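Local atomic coordinates of protein F9 (Vaccinia virus, PDB entry 6CJ6), a protein that forms part of the eleven-protein poxvirus entry-fusion complex, which fuses viral and cellular membranes to deliver the virion core into the host cytoplasm. Residues A[16-21]-A[140-145]; A[38-43]-A[49-54]; A[61-66]-A[101-106]. One frame throughout, in Å; residues are numbered along the deposited sequence.

Contact 1: A[16-21]-A[140-145]; sequences DSYLQK and VNTGSA. With PDO (1,3-propandiol), chain X; MOH (methanol), chain B.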
ATOM      1  N   ASP A  16       3.641   3.518  -7.352  1.00 30.21           N
ATOM      2  CA  ASP A  16       4.708   4.132  -8.136  1.00 34.44           C
ATOM      3  C   ASP A  16       5.197   5.411  -7.474  1.00 37.02           C
ATOM      4  O   ASP A  16       6.404   5.673  -7.426  1.00 38.02           O
ATOM      5  CB  ASP A  16       4.222   4.407  -9.558  1.00 37.77           C
ATOM      6  CG  ASP A  16       4.025   3.136 -10.360  1.00 38.79           C
ATOM      7  OD1 ASP A  16       4.454   2.066  -9.882  1.00 44.23           O
ATOM      8  OD2 ASP A  16       3.442   3.206 -11.463  1.00 34.56           O
ATOM      9  N   SER A  17       4.269   6.216  -6.949  1.00 40.43           N
ATOM     10  CA  SER A  17       4.646   7.392  -6.171  1.00 36.54           C
ATOM     11  C   SER A  17       5.368   6.993  -4.892  1.00 37.80           C
ATOM     12  O   SER A  17       6.391   7.587  -4.532  1.00 41.13           O
ATOM     13  CB  SER A  17       3.396   8.203  -5.832  1.00 38.75           C
ATOM     14  OG  SER A  17       3.672   9.166  -4.828  1.00 44.04           O
ATOM     15  N   TYR A  18       4.843   5.988  -4.192  1.00 32.51           N
ATOM     16  CA  TYR A  18       5.411   5.599  -2.907  1.00 37.39           C
ATOM     17  C   TYR A  18       6.798   4.990  -3.075  1.00 44.01           C
ATOM     18  O   TYR A  18       7.680   5.209  -2.237  1.00 39.80           O
ATOM     19  CB  TYR A  18       4.459   4.632  -2.200  1.00 32.90           C
ATOM     20  CG  TYR A  18       4.914   4.195  -0.829  1.00 36.31           C
ATOM     21  CD1 TYR A  18       5.334   5.124   0.115  1.00 34.20           C
ATOM     22  CD2 TYR A  18       4.901   2.855  -0.470  1.00 33.31           C
ATOM     23  CE1 TYR A  18       5.743   4.726   1.372  1.00 29.30           C
ATOM     24  CE2 TYR A  18       5.308   2.449   0.785  1.00 34.38           C
ATOM     25  CZ  TYR A  18       5.728   3.388   1.700  1.00 30.93           C
ATOM     26  OH  TYR A  18       6.136   2.985   2.949  1.00 32.42           O
ATOM     27  N   LEU A  19       7.016   4.233  -4.156  1.00 38.65           N
ATOM     28  CA  LEU A  19       8.319   3.606  -4.365  1.00 41.53           C
ATOM     29  C   LEU A  19       9.407   4.645  -4.620  1.00 40.77           C
ATOM     30  O   LEU A  19      10.539   4.488  -4.146  1.00 48.41           O
ATOM     31  CB  LEU A  19       8.250   2.582  -5.498  1.00 31.15           C
ATOM     32  CG  LEU A  19       7.459   1.309  -5.194  1.00 36.04           C
ATOM     33  CD1 LEU A  19       7.339   0.429  -6.430  1.00 47.04           C
ATOM     34  CD2 LEU A  19       8.090   0.543  -4.042  1.00 41.55           C
ATOM     35  N   GLN A  20       9.089   5.705  -5.370  1.00 37.90           N
ATOM     36  CA  GLN A  20      10.052   6.784  -5.581  1.00 49.69           C
ATOM     37  C   GLN A  20      10.526   7.361  -4.254  1.00 52.43           C
ATOM     38  O   GLN A  20      11.728   7.565  -4.041  1.00 52.63           O
ATOM     39  CB  GLN A  20       9.423   7.892  -6.427  1.00 48.88           C
ATOM     40  CG  GLN A  20       9.429   7.655  -7.923  1.00 54.41           C
ATOM     41  CD  GLN A  20       9.031   8.903  -8.692  1.00 55.65           C
ATOM     42  OE1 GLN A  20       9.023  10.003  -8.144  1.00 63.43           O
ATOM     43  NE2 GLN A  20       8.691   8.736  -9.965  1.00 60.58           N
ATOM     44  N   LYS A  21       9.587   7.636  -3.348  1.00 48.87           N
ATOM     45  CA  LYS A  21       9.940   8.232  -2.066  1.00 46.73           C
ATOM     46  C   LYS A  21      10.750   7.265  -1.210  1.00 49.21           C
ATOM     47  O   LYS A  21      11.668   7.682  -0.494  1.00 52.22           O
ATOM     48  CB  LYS A  21       8.669   8.669  -1.343  1.00 45.25           C
ATOM     49  CG  LYS A  21       7.829   9.679  -2.115  1.00 44.09           C
ATOM     50  CD  LYS A  21       6.351   9.507  -1.800  1.00 44.43           C
ATOM     51  CE  LYS A  21       5.634  10.841  -1.658  1.00 46.25           C
ATOM     52  NZ  LYS A  21       5.592  11.616  -2.927  1.00 51.00           N
ATOM     53  N   VAL A 140       5.334  -3.935  -1.320  1.00 27.76           N
ATOM     54  CA  VAL A 140       6.661  -3.643  -0.790  1.00 29.70           C
ATOM     55  C   VAL A 140       6.651  -3.837   0.719  1.00 29.62           C
ATOM     56  O   VAL A 140       5.795  -3.285   1.421  1.00 33.78           O
ATOM     57  CB  VAL A 140       7.143  -2.235  -1.188  1.00 35.78           C
ATOM     58  CG1 VAL A 140       6.103  -1.183  -0.844  1.00 35.51           C
ATOM     59  CG2 VAL A 140       8.473  -1.920  -0.519  1.00 37.24           C
ATOM     60  N   ASN A 141       7.593  -4.635   1.213  1.00 32.18           N
ATOM     61  CA  ASN A 141       7.779  -4.835   2.643  1.00 35.54           C
ATOM     62  C   ASN A 141       8.734  -3.769   3.162  1.00 37.59           C
ATOM     63  O   ASN A 141       9.857  -3.644   2.661  1.00 37.41           O
ATOM     64  CB  ASN A 141       8.375  -6.215   2.913  1.00 29.66           C
ATOM     65  CG  ASN A 141       8.725  -6.419   4.375  1.00 37.02           C
ATOM     66  OD1 ASN A 141       8.005  -5.959   5.263  1.00 34.62           O
ATOM     67  ND2 ASN A 141       9.842  -7.092   4.634  1.00 31.83           N
ATOM     68  N   THR A 142       8.301  -3.008   4.166  1.00 33.02           N
ATOM     69  CA  THR A 142       9.184  -2.053   4.824  1.00 37.34           C
ATOM     70  C   THR A 142       9.658  -2.531   6.190  1.00 32.72           C
ATOM     71  O   THR A 142      10.094  -1.714   7.007  1.00 38.77           O
ATOM     72  CB  THR A 142       8.551  -0.665   4.919  1.00 37.01           C
ATOM     73  OG1 THR A 142       7.265  -0.760   5.547  1.00 26.06           O
ATOM     74  CG2 THR A 142       8.436  -0.038   3.534  1.00 34.86           C
ATOM     75  N   GLY A 143       9.597  -3.835   6.452  1.00 39.08           N
ATOM     76  CA  GLY A 143      10.138  -4.370   7.683  1.00 37.85           C
ATOM     77  C   GLY A 143       9.436  -3.923   8.941  1.00 36.46           C
ATOM     78  O   GLY A 143      10.014  -4.010  10.027  1.00 39.90           O
ATOM     79  N   SER A 144       8.205  -3.443   8.829  1.00 30.91           N
ATOM     80  CA  SER A 144       7.398  -3.074   9.981  1.00 31.24           C
ATOM     81  C   SER A 144       6.025  -3.702   9.822  1.00 29.43           C
ATOM     82  O   SER A 144       5.416  -3.603   8.753  1.00 30.03           O
ATOM     83  CB  SER A 144       7.258  -1.557  10.083  1.00 31.81           C
ATOM     84  OG  SER A 144       6.148  -1.206  10.877  1.00 34.84           O
ATOM     85  N   ALA A 145       5.544  -4.351  10.882  1.00 28.95           N
ATOM     86  CA  ALA A 145       4.205  -4.925  10.837  1.00 28.84           C
ATOM     87  C   ALA A 145       3.145  -3.838  10.723  1.00 30.38           C
ATOM     88  O   ALA A 145       2.140  -4.011  10.023  1.00 28.32           O
ATOM     89  CB  ALA A 145       3.962  -5.794  12.070  1.00 35.84           C
TER
HETATM   90  C1  PDO X 220       4.733  10.553  -8.515  1.00 54.51           C
HETATM   91  O1  PDO X 220       4.353   9.185  -8.704  1.00 55.19           O
HETATM   92  C2  PDO X 220       4.906  10.831  -7.026  1.00 46.02           C
HETATM   93  C3  PDO X 220       6.342  10.575  -6.587  1.00 51.15           C
HETATM   94  O3  PDO X 220       6.432  10.688  -5.162  1.00 53.88           O
HETATM   95  C   MOH B 241       5.051   0.119   3.721  1.00 34.54           C
HETATM   96  O   MOH B 241       4.742  -1.254   3.845  1.00 41.92           O
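Tyr18 and Leu19, on one face of helix 10-24, pack against Val140 and Thr142 where strand 133-141 runs out: a buried helix-on-sheet contact. It is purely apolar, with no hydrogen bond between the two segments. Val140 CG1 lies obliquely to the Tyr18 ring, 4.1 Å from CE2. Leu19 CD2 passes Val140 from the opposite direction, 4.1 Å from its CB. With CG anti to the backbone N (chi1 -178°), Tyr18 lays its ring beside the end of the strand, and its OH arrives 3.8 Å from Thr142 CG2. That buried hydroxyl has no hydrogen-bond partner in the model, and a methanol carbon lies at the ring edge. Helix 59-74 also packs on the tyrosine through Ser62 and Met66.

Polar contacts serve each segment separately. On the helix, a propanediol O3 accepts from Lys21 NZ at 2.6 Å and lies 3.2 Å from Ser17 OG. Past the strand, Ser144 N-caps helix 145-158, its OG reaching Ala147 N. Just before it the chain folds into an Asx turn: Gly143 N donates to Asn141 OD1 over 2.9 Å, the nitrogen standing above the plane of the Asn141 side-chain carbonyl, 65° out of it.

Contact 2: A[38-43]-A[49-54]; sequences GEVIGQ and LRITNK. With PDO (1,3-propandiol), chain C; MOH (methanol), chain D.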
ATOM      1  N   GLY A  38       5.749 -13.286   4.237  1.00 27.11           N
ATOM      2  CA  GLY A  38       5.906 -14.697   3.956  1.00 31.14           C
ATOM      3  C   GLY A  38       4.614 -15.385   3.571  1.00 31.97           C
ATOM      4  O   GLY A  38       4.562 -16.614   3.486  1.00 28.48           O
ATOM      5  N   GLU A  39       3.566 -14.605   3.320  1.00 32.54           N
ATOM      6  CA  GLU A  39       2.249 -15.186   3.103  1.00 27.86           C
ATOM      7  C   GLU A  39       1.296 -14.141   2.539  1.00 36.36           C
ATOM      8  O   GLU A  39       1.032 -13.119   3.182  1.00 31.75           O
ATOM      9  CB  GLU A  39       1.728 -15.741   4.429  1.00 33.34           C
ATOM     10  CG  GLU A  39       0.436 -16.517   4.362  1.00 36.60           C
ATOM     11  CD  GLU A  39       0.126 -17.195   5.684  1.00 44.56           C
ATOM     12  OE1 GLU A  39       1.006 -17.923   6.194  1.00 42.52           O
ATOM     13  OE2 GLU A  39      -0.982 -16.984   6.223  1.00 43.63           O
ATOM     14  N   VAL A  40       0.784 -14.380   1.336  1.00 26.91           N
ATOM     15  CA  VAL A  40      -0.146 -13.474   0.676  1.00 24.92           C
ATOM     16  C   VAL A  40      -1.455 -14.215   0.456  1.00 31.94           C
ATOM     17  O   VAL A  40      -1.463 -15.313  -0.112  1.00 27.44           O
ATOM     18  CB  VAL A  40       0.420 -12.955  -0.659  1.00 31.73           C
ATOM     19  CG1 VAL A  40      -0.605 -12.077  -1.363  1.00 31.80           C
ATOM     20  CG2 VAL A  40       1.712 -12.194  -0.428  1.00 27.78           C
ATOM     21  N   ILE A  41      -2.557 -13.621   0.908  1.00 26.60           N
ATOM     22  CA  ILE A  41      -3.874 -14.203   0.702  1.00 23.84           C
ATOM     23  C   ILE A  41      -4.711 -13.259  -0.149  1.00 28.18           C
ATOM     24  O   ILE A  41      -4.405 -12.073  -0.296  1.00 31.03           O
ATOM     25  CB  ILE A  41      -4.595 -14.570   2.017  1.00 28.71           C
ATOM     26  CG1 ILE A  41      -5.254 -13.339   2.636  1.00 41.23           C
ATOM     27  CG2 ILE A  41      -3.622 -15.202   3.001  1.00 27.45           C
ATOM     28  CD1 ILE A  41      -5.854 -13.595   4.006  1.00 45.23           C
ATOM     29  N   GLY A  42      -5.770 -13.806  -0.717  1.00 28.77           N
ATOM     30  CA  GLY A  42      -6.649 -13.049  -1.585  1.00 30.59           C
ATOM     31  C   GLY A  42      -7.286 -13.964  -2.611  1.00 31.83           C
ATOM     32  O   GLY A  42      -7.084 -15.177  -2.613  1.00 28.41           O
ATOM     33  N   GLN A  43      -8.073 -13.346  -3.489  1.00 30.06           N
ATOM     34  CA  GLN A  43      -8.745 -14.031  -4.587  1.00 28.30           C
ATOM     35  C   GLN A  43      -8.034 -13.652  -5.876  1.00 25.55           C
ATOM     36  O   GLN A  43      -8.024 -12.478  -6.260  1.00 31.90           O
ATOM     37  CB  GLN A  43     -10.210 -13.607  -4.653  1.00 26.70           C
ATOM     38  CG  GLN A  43     -10.925 -13.651  -3.314  1.00 37.14           C
ATOM     39  CD  GLN A  43     -12.179 -12.797  -3.293  1.00 49.65           C
ATOM     40  OE1 GLN A  43     -12.859 -12.646  -4.308  1.00 53.09           O
ATOM     41  NE2 GLN A  43     -12.484 -12.223  -2.134  1.00 56.52           N
ATOM     42  N   LEU A  49       1.762 -10.299  -9.162  1.00 32.88           N
ATOM     43  CA  LEU A  49       2.282  -9.795  -7.901  1.00 32.38           C
ATOM     44  C   LEU A  49       3.768  -9.499  -8.034  1.00 40.27           C
ATOM     45  O   LEU A  49       4.516 -10.276  -8.636  1.00 41.08           O
ATOM     46  CB  LEU A  49       2.062 -10.811  -6.778  1.00 35.08           C
ATOM     47  CG  LEU A  49       0.708 -10.811  -6.072  1.00 39.31           C
ATOM     48  CD1 LEU A  49       0.600 -11.999  -5.137  1.00 32.94           C
ATOM     49  CD2 LEU A  49       0.519  -9.515  -5.299  1.00 32.16           C
ATOM     50  N   ARG A  50       4.190  -8.367  -7.473  1.00 33.25           N
ATOM     51  CA  ARG A  50       5.596  -7.969  -7.428  1.00 39.03           C
ATOM     52  C   ARG A  50       5.940  -7.696  -5.967  1.00 37.17           C
ATOM     53  O   ARG A  50       5.610  -6.633  -5.433  1.00 39.20           O
ATOM     54  CB  ARG A  50       5.848  -6.740  -8.296  1.00 42.04           C
ATOM     55  CG  ARG A  50       6.195  -7.058  -9.739  1.00 50.46           C
ATOM     56  CD  ARG A  50       7.703  -7.111  -9.946  1.00 53.62           C
ATOM     57  NE  ARG A  50       8.054  -7.540 -11.297  1.00 54.15           N
ATOM     58  CZ  ARG A  50       9.220  -7.290 -11.885  1.00 51.36           C
ATOM     59  NH1 ARG A  50      10.154  -6.599 -11.247  1.00 55.80           N
ATOM     60  NH2 ARG A  50       9.448  -7.723 -13.117  1.00 53.20           N
ATOM     61  N   ILE A  51       6.600  -8.653  -5.323  1.00 38.02           N
ATOM     62  CA  ILE A  51       6.927  -8.565  -3.905  1.00 34.72           C
ATOM     63  C   ILE A  51       8.395  -8.187  -3.779  1.00 35.80           C
ATOM     64  O   ILE A  51       9.268  -8.862  -4.338  1.00 32.72           O
ATOM     65  CB  ILE A  51       6.627  -9.887  -3.181  1.00 37.42           C
ATOM     66  CG1 ILE A  51       5.204 -10.347  -3.505  1.00 34.26           C
ATOM     67  CG2 ILE A  51       6.812  -9.723  -1.678  1.00 38.58           C
ATOM     68  CD1 ILE A  51       4.934 -11.792  -3.166  1.00 37.50           C
ATOM     69  N   THR A  52       8.666  -7.101  -3.054  1.00 36.16           N
ATOM     70  CA  THR A  52      10.019  -6.606  -2.851  1.00 35.86           C
ATOM     71  C   THR A  52      10.176  -6.145  -1.411  1.00 38.44           C
ATOM     72  O   THR A  52       9.216  -5.707  -0.771  1.00 35.88           O
ATOM     73  CB  THR A  52      10.325  -5.410  -3.761  1.00 39.16           C
ATOM     74  OG1 THR A  52       9.358  -4.376  -3.526  1.00 27.59           O
ATOM     75  CG2 THR A  52      10.293  -5.821  -5.228  1.00 39.25           C
ATOM     76  N   ASN A  53      11.402  -6.240  -0.910  1.00 30.58           N
ATOM     77  CA  ASN A  53      11.748  -5.720   0.403  1.00 38.11           C
ATOM     78  C   ASN A  53      12.484  -4.398   0.241  1.00 39.21           C
ATOM     79  O   ASN A  53      13.344  -4.253  -0.632  1.00 40.77           O
ATOM     80  CB  ASN A  53      12.618  -6.714   1.173  1.00 41.33           C
ATOM     81  CG  ASN A  53      11.874  -7.987   1.522  1.00 44.35           C
ATOM     82  OD1 ASN A  53      11.243  -8.084   2.575  1.00 41.09           O
ATOM     83  ND2 ASN A  53      11.943  -8.973   0.637  1.00 53.76           N
ATOM     84  N   LYS A  54      12.126  -3.432   1.082  1.00 39.47           N
ATOM     85  CA  LYS A  54      12.734  -2.110   1.058  1.00 44.54           C
ATOM     86  C   LYS A  54      12.536  -1.480   2.426  1.00 41.16           C
ATOM     87  O   LYS A  54      11.939  -0.405   2.547  1.00 48.14           O
ATOM     88  CB  LYS A  54      12.086  -1.248  -0.028  1.00 44.77           C
ATOM     89  CG  LYS A  54      13.068  -0.448  -0.870  1.00 44.98           C
ATOM     90  CD  LYS A  54      12.375   0.250  -2.038  1.00 49.28           C
ATOM     91  CE  LYS A  54      12.162  -0.681  -3.230  1.00 54.54           C
ATOM     92  NZ  LYS A  54      11.082  -1.691  -3.024  1.00 41.93           N
TER
HETATM   93  C1  PDO C 225      10.707  -2.001  -7.284  1.00 54.08           C
HETATM   94  O1  PDO C 225      10.260  -2.434  -6.077  1.00 48.90           O
HETATM   95  C2  PDO C 225      11.527  -0.787  -7.300  1.00 61.48           C
HETATM   96  C3  PDO C 225      10.910   0.338  -8.051  1.00 54.22           C
HETATM   97  O3  PDO C 225      10.823  -0.114  -9.319  1.00 56.04           O
HETATM   98  C   MOH D 240       5.798 -18.412   5.698  1.00 39.83           C
HETATM   99  O   MOH D 240       6.805 -18.071   4.767  1.00 39.69           O
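Val40 meets Leu49 and Ile51 between two strands that share no hydrogen bond. The backbones are well separated, with the CA atoms of Val40 and Leu49 9.6 Å apart, so side chains alone make the contact. From CB, which is directed toward 49-54, the valine forks. CG1, placed anti to the backbone N (chi1 177°), reaches Leu49 CD1 at 4.0 Å, the two side chains meeting tip to tip. CG2, turned beside the backbone N, approaches Ile51 CD1 at 4.2 Å. One small side chain thus touches two residues of the same strand, both on the side that faces it. Val40 also packs on Ile124 of strand 119-127, and Leu49 on Leu137 and Ile139 of strand 133-141. The contact remains near the surface, and all three residues also touch crystal neighbours. Just past strand 47-53, Lys54 NZ donates to O1 of a bound 1,3-propanediol, 3.2 Å away. Strand 36-41 is hydrogen-bonded to 119-127, whereas 47-53 belongs with 133-141; the valine therefore joins two different sheets. Apolar packing between a pair of small β-sheets, beside a helical bundle, is the arrangement of the L1/F9 fold.

Contact 3: A[61-66]-A[101-106]; sequences LSFTLM and SKLEKN. With PDO (1,3-propandiol), chain Y; MOH (methanol), chain E; PGO (S-1,2-propanediol), chain F.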
ATOM      1  N   LEU A  61       8.114   7.186   9.347  1.00 31.23           N
ATOM      2  CA  LEU A  61       8.569   7.656   8.041  1.00 30.08           C
ATOM      3  C   LEU A  61       7.826   6.948   6.918  1.00 27.10           C
ATOM      4  O   LEU A  61       7.501   7.562   5.895  1.00 32.99           O
ATOM      5  CB  LEU A  61      10.076   7.446   7.905  1.00 30.95           C
ATOM      6  CG  LEU A  61      10.704   7.659   6.526  1.00 39.23           C
ATOM      7  CD1 LEU A  61      10.457   9.076   6.027  1.00 37.02           C
ATOM      8  CD2 LEU A  61      12.195   7.347   6.571  1.00 35.64           C
ATOM      9  N   SER A  62       7.556   5.653   7.091  1.00 33.55           N
ATOM     10  CA  SER A  62       6.787   4.913   6.099  1.00 32.53           C
ATOM     11  C   SER A  62       5.406   5.531   5.926  1.00 26.77           C
ATOM     12  O   SER A  62       5.016   5.916   4.820  1.00 27.90           O
ATOM     13  CB  SER A  62       6.676   3.445   6.520  1.00 34.67           C
ATOM     14  OG  SER A  62       7.952   2.844   6.639  1.00 30.07           O
ATOM     15  N   PHE A  63       4.665   5.663   7.029  1.00 28.10           N
ATOM     16  CA  PHE A  63       3.318   6.220   6.965  1.00 31.87           C
ATOM     17  C   PHE A  63       3.306   7.651   6.437  1.00 25.58           C
ATOM     18  O   PHE A  63       2.333   8.066   5.803  1.00 26.92           O
ATOM     19  CB  PHE A  63       2.650   6.140   8.336  1.00 26.76           C
ATOM     20  CG  PHE A  63       1.942   4.840   8.587  1.00 32.21           C
ATOM     21  CD1 PHE A  63       0.697   4.600   8.027  1.00 25.22           C
ATOM     22  CD2 PHE A  63       2.514   3.865   9.386  1.00 29.66           C
ATOM     23  CE1 PHE A  63       0.038   3.409   8.259  1.00 20.28           C
ATOM     24  CE2 PHE A  63       1.860   2.670   9.618  1.00 29.21           C
ATOM     25  CZ  PHE A  63       0.618   2.443   9.051  1.00 26.86           C
ATOM     26  N   THR A  64       4.370   8.419   6.682  1.00 32.40           N
ATOM     27  CA  THR A  64       4.408   9.794   6.189  1.00 35.15           C
ATOM     28  C   THR A  64       4.432   9.834   4.665  1.00 28.97           C
ATOM     29  O   THR A  64       3.587  10.486   4.040  1.00 38.52           O
ATOM     30  CB  THR A  64       5.600  10.545   6.787  1.00 32.66           C
ATOM     31  OG1 THR A  64       5.429  10.655   8.205  1.00 30.51           O
ATOM     32  CG2 THR A  64       5.697  11.938   6.196  1.00 33.17           C
ATOM     33  N   LEU A  65       5.391   9.139   4.045  1.00 28.44           N
ATOM     34  CA  LEU A  65       5.412   9.048   2.587  1.00 35.03           C
ATOM     35  C   LEU A  65       4.227   8.244   2.067  1.00 33.97           C
ATOM     36  O   LEU A  65       3.746   8.493   0.955  1.00 28.02           O
ATOM     37  CB  LEU A  65       6.720   8.408   2.123  1.00 36.25           C
ATOM     38  CG  LEU A  65       8.023   9.088   2.546  1.00 42.36           C
ATOM     39  CD1 LEU A  65       9.216   8.212   2.198  1.00 48.05           C
ATOM     40  CD2 LEU A  65       8.152  10.449   1.892  1.00 44.58           C
ATOM     41  N   MET A  66       3.760   7.274   2.854  1.00 30.58           N
ATOM     42  CA  MET A  66       2.548   6.537   2.517  1.00 29.47           C
ATOM     43  C   MET A  66       1.353   7.474   2.416  1.00 31.81           C
ATOM     44  O   MET A  66       0.506   7.321   1.531  1.00 27.27           O
ATOM     45  CB  MET A  66       2.310   5.488   3.600  1.00 30.03           C
ATOM     46  CG  MET A  66       1.231   4.479   3.347  1.00 33.03           C
ATOM     47  SD  MET A  66       1.709   2.924   4.129  1.00 36.47           S
ATOM     48  CE  MET A  66       2.412   2.107   2.712  1.00 32.65           C
ATOM     49  N   SER A 101      -2.290   9.530  11.237  1.00 25.27           N
ATOM     50  CA  SER A 101      -3.667   9.299  10.835  1.00 24.08           C
ATOM     51  C   SER A 101      -4.315   8.243  11.729  1.00 26.05           C
ATOM     52  O   SER A 101      -3.656   7.548  12.506  1.00 28.88           O
ATOM     53  CB  SER A 101      -3.721   8.840   9.378  1.00 30.11           C
ATOM     54  OG  SER A 101      -2.980   7.643   9.197  1.00 23.34           O
ATOM     55  N   LYS A 102      -5.640   8.139  11.617  1.00 27.79           N
ATOM     56  CA  LYS A 102      -6.348   7.037  12.256  1.00 28.16           C
ATOM     57  C   LYS A 102      -5.903   5.694  11.692  1.00 25.38           C
ATOM     58  O   LYS A 102      -5.838   4.701  12.427  1.00 26.37           O
ATOM     59  CB  LYS A 102      -7.854   7.230  12.087  1.00 33.09           C
ATOM     60  CG  LYS A 102      -8.699   5.992  12.325  1.00 37.24           C
ATOM     61  CD  LYS A 102     -10.172   6.333  12.189  1.00 40.58           C
ATOM     62  CE  LYS A 102     -11.009   5.112  11.868  1.00 45.30           C
ATOM     63  NZ  LYS A 102     -12.408   5.512  11.556  1.00 40.04           N
ATOM     64  N   LEU A 103      -5.586   5.646  10.396  1.00 25.23           N
ATOM     65  CA  LEU A 103      -5.056   4.422   9.803  1.00 25.07           C
ATOM     66  C   LEU A 103      -3.834   3.931  10.567  1.00 23.80           C
ATOM     67  O   LEU A 103      -3.773   2.772  10.989  1.00 31.04           O
ATOM     68  CB  LEU A 103      -4.704   4.668   8.334  1.00 25.25           C
ATOM     69  CG  LEU A 103      -3.870   3.567   7.662  1.00 27.69           C
ATOM     70  CD1 LEU A 103      -4.658   2.273   7.562  1.00 19.90           C
ATOM     71  CD2 LEU A 103      -3.375   4.006   6.294  1.00 21.54           C
ATOM     72  N   GLU A 104      -2.858   4.819  10.779  1.00 25.99           N
ATOM     73  CA  GLU A 104      -1.618   4.424  11.438  1.00 24.71           C
ATOM     74  C   GLU A 104      -1.861   3.996  12.880  1.00 25.27           C
ATOM     75  O   GLU A 104      -1.274   3.015  13.352  1.00 22.57           O
ATOM     76  CB  GLU A 104      -0.611   5.570  11.370  1.00 27.48           C
ATOM     77  CG  GLU A 104       0.673   5.317  12.138  1.00 27.97           C
ATOM     78  CD  GLU A 104       1.742   6.339  11.824  1.00 28.70           C
ATOM     79  OE1 GLU A 104       1.426   7.339  11.145  1.00 27.83           O
ATOM     80  OE2 GLU A 104       2.897   6.136  12.248  1.00 29.83           O
ATOM     81  N   LYS A 105      -2.718   4.719  13.601  1.00 26.56           N
ATOM     82  CA  LYS A 105      -3.043   4.303  14.960  1.00 25.05           C
ATOM     83  C   LYS A 105      -3.770   2.965  14.963  1.00 28.12           C
ATOM     84  O   LYS A 105      -3.504   2.111  15.817  1.00 29.37           O
ATOM     85  CB  LYS A 105      -3.860   5.386  15.666  1.00 24.98           C
ATOM     86  CG  LYS A 105      -3.071   6.661  15.929  1.00 30.95           C
ATOM     87  CD  LYS A 105      -3.956   7.775  16.444  1.00 26.09           C
ATOM     88  CE  LYS A 105      -3.146   9.042  16.723  1.00 27.43           C
ATOM     89  NZ  LYS A 105      -4.028  10.200  17.036  1.00 27.74           N
ATOM     90  N   ASN A 106      -4.684   2.760  14.013  1.00 26.40           N
ATOM     91  CA  ASN A 106      -5.350   1.468  13.908  1.00 31.13           C
ATOM     92  C   ASN A 106      -4.344   0.359  13.625  1.00 23.78           C
ATOM     93  O   ASN A 106      -4.414  -0.720  14.223  1.00 23.46           O
ATOM     94  CB  ASN A 106      -6.424   1.524  12.819  1.00 32.48           C
ATOM     95  CG  ASN A 106      -7.456   0.422  12.957  1.00 35.13           C
ATOM     96  OD1 ASN A 106      -8.320   0.474  13.833  1.00 46.68           O
ATOM     97  ND2 ASN A 106      -7.381  -0.574  12.086  1.00 38.42           N
TER
HETATM   98  C1  PDO Y 221       0.234   0.933  19.150  1.00 38.82           C
HETATM   99  O1  PDO Y 221       1.295   1.256  20.054  1.00 50.93           O
HETATM  100  C2  PDO Y 221      -1.026   1.690  19.553  1.00 35.62           C
HETATM  101  C3  PDO Y 221      -1.803   2.150  18.325  1.00 35.77           C
HETATM  102  O3  PDO Y 221      -2.706   3.198  18.697  1.00 36.75           O
HETATM  103  C   MOH E 242       0.613   9.393   8.794  1.00 34.36           C
HETATM  104  O   MOH E 242      -0.188   8.499   9.538  1.00 29.28           O
HETATM  105  C1  PGO F 249      -8.255  10.895  10.094  1.00 44.91           C
HETATM  106  C2  PGO F 249      -9.513  10.239   9.572  1.00 45.00           C
HETATM  107  C3  PGO F 249     -10.325  11.413   9.213  1.00 48.00           C
HETATM  108  O1  PGO F 249      -7.337  10.455  11.078  1.00 42.56           O
HETATM  109  O2  PGO F 249     -10.276   9.413  10.473  1.00 48.94           O
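Phe63 lies beneath the side chain of Glu104, the main pairing between helices 59-74 and 102-113. Glu104 CB sits over the centre of the ring, 3.7 Å from its centroid and only 11° off the normal, a CH-pi contact. Because CG is anti to the backbone N and the chain continues extended, the glutamate runs on across the same face. Its carboxylate comes to rest stacked on the ring with the planes 14° apart, CD lying 3.6 Å from Phe63 CD2. OE1 overshoots toward the root of the aromatic side chain and approaches Phe63 CB at 3.3 Å. Leu103 takes the ring edge instead, with CG 4.0 Å from Phe63 CE1 and CD2 close to the ring plane.

In the next shell, a methanol holds the carboxylate to the start of its own helix. Its oxygen donates to Glu104 OE1 at 2.6 Å and accepts from Ser101 OG and from Ser101 N, the latter bond 2.9 Å long and almost straight at 176°. Ser101 is the N-cap, its OG accepting from Glu104 N at 3.2 Å. The arrangement resembles a capping box whose return bond, from the N-cap nitrogen to the glutamate, passes through the bound alcohol. Arg60, one turn before Phe63, forms a salt bridge with OE1, which probably stabilises the charge of this buried carboxylate.

Farther out, Leu103 reaches Thr153 of helix 145-158, Met66 packs on Leu151 and Ile154 of that helix, and Leu65 touches helix 10-24, placing this helix pair within the bundle.

Overall arrangement
Contact 1 is the outermost in sequence: contacts 2 and 3 follow one another inside the loop it closes. Contact 1 lies closest to the chain's centre, and the centres of the others are each about 12 Å from its own. It meets contact 2 through neighbouring strands 133-141 and 47-53, at whose ends Asn141 O probably accepts a hydrogen bond from Lys54 N at 2.8 Å. It meets contact 3 through helices 10-24 and 59-74, with Lys21 CB 3.6 Å from Leu65 CD1. Contacts 2 and 3 do not touch; their centres are about 20 Å apart, on opposite sides of the chain's centre. Contact 1 thus connects the β-sheet region with the helical bundle.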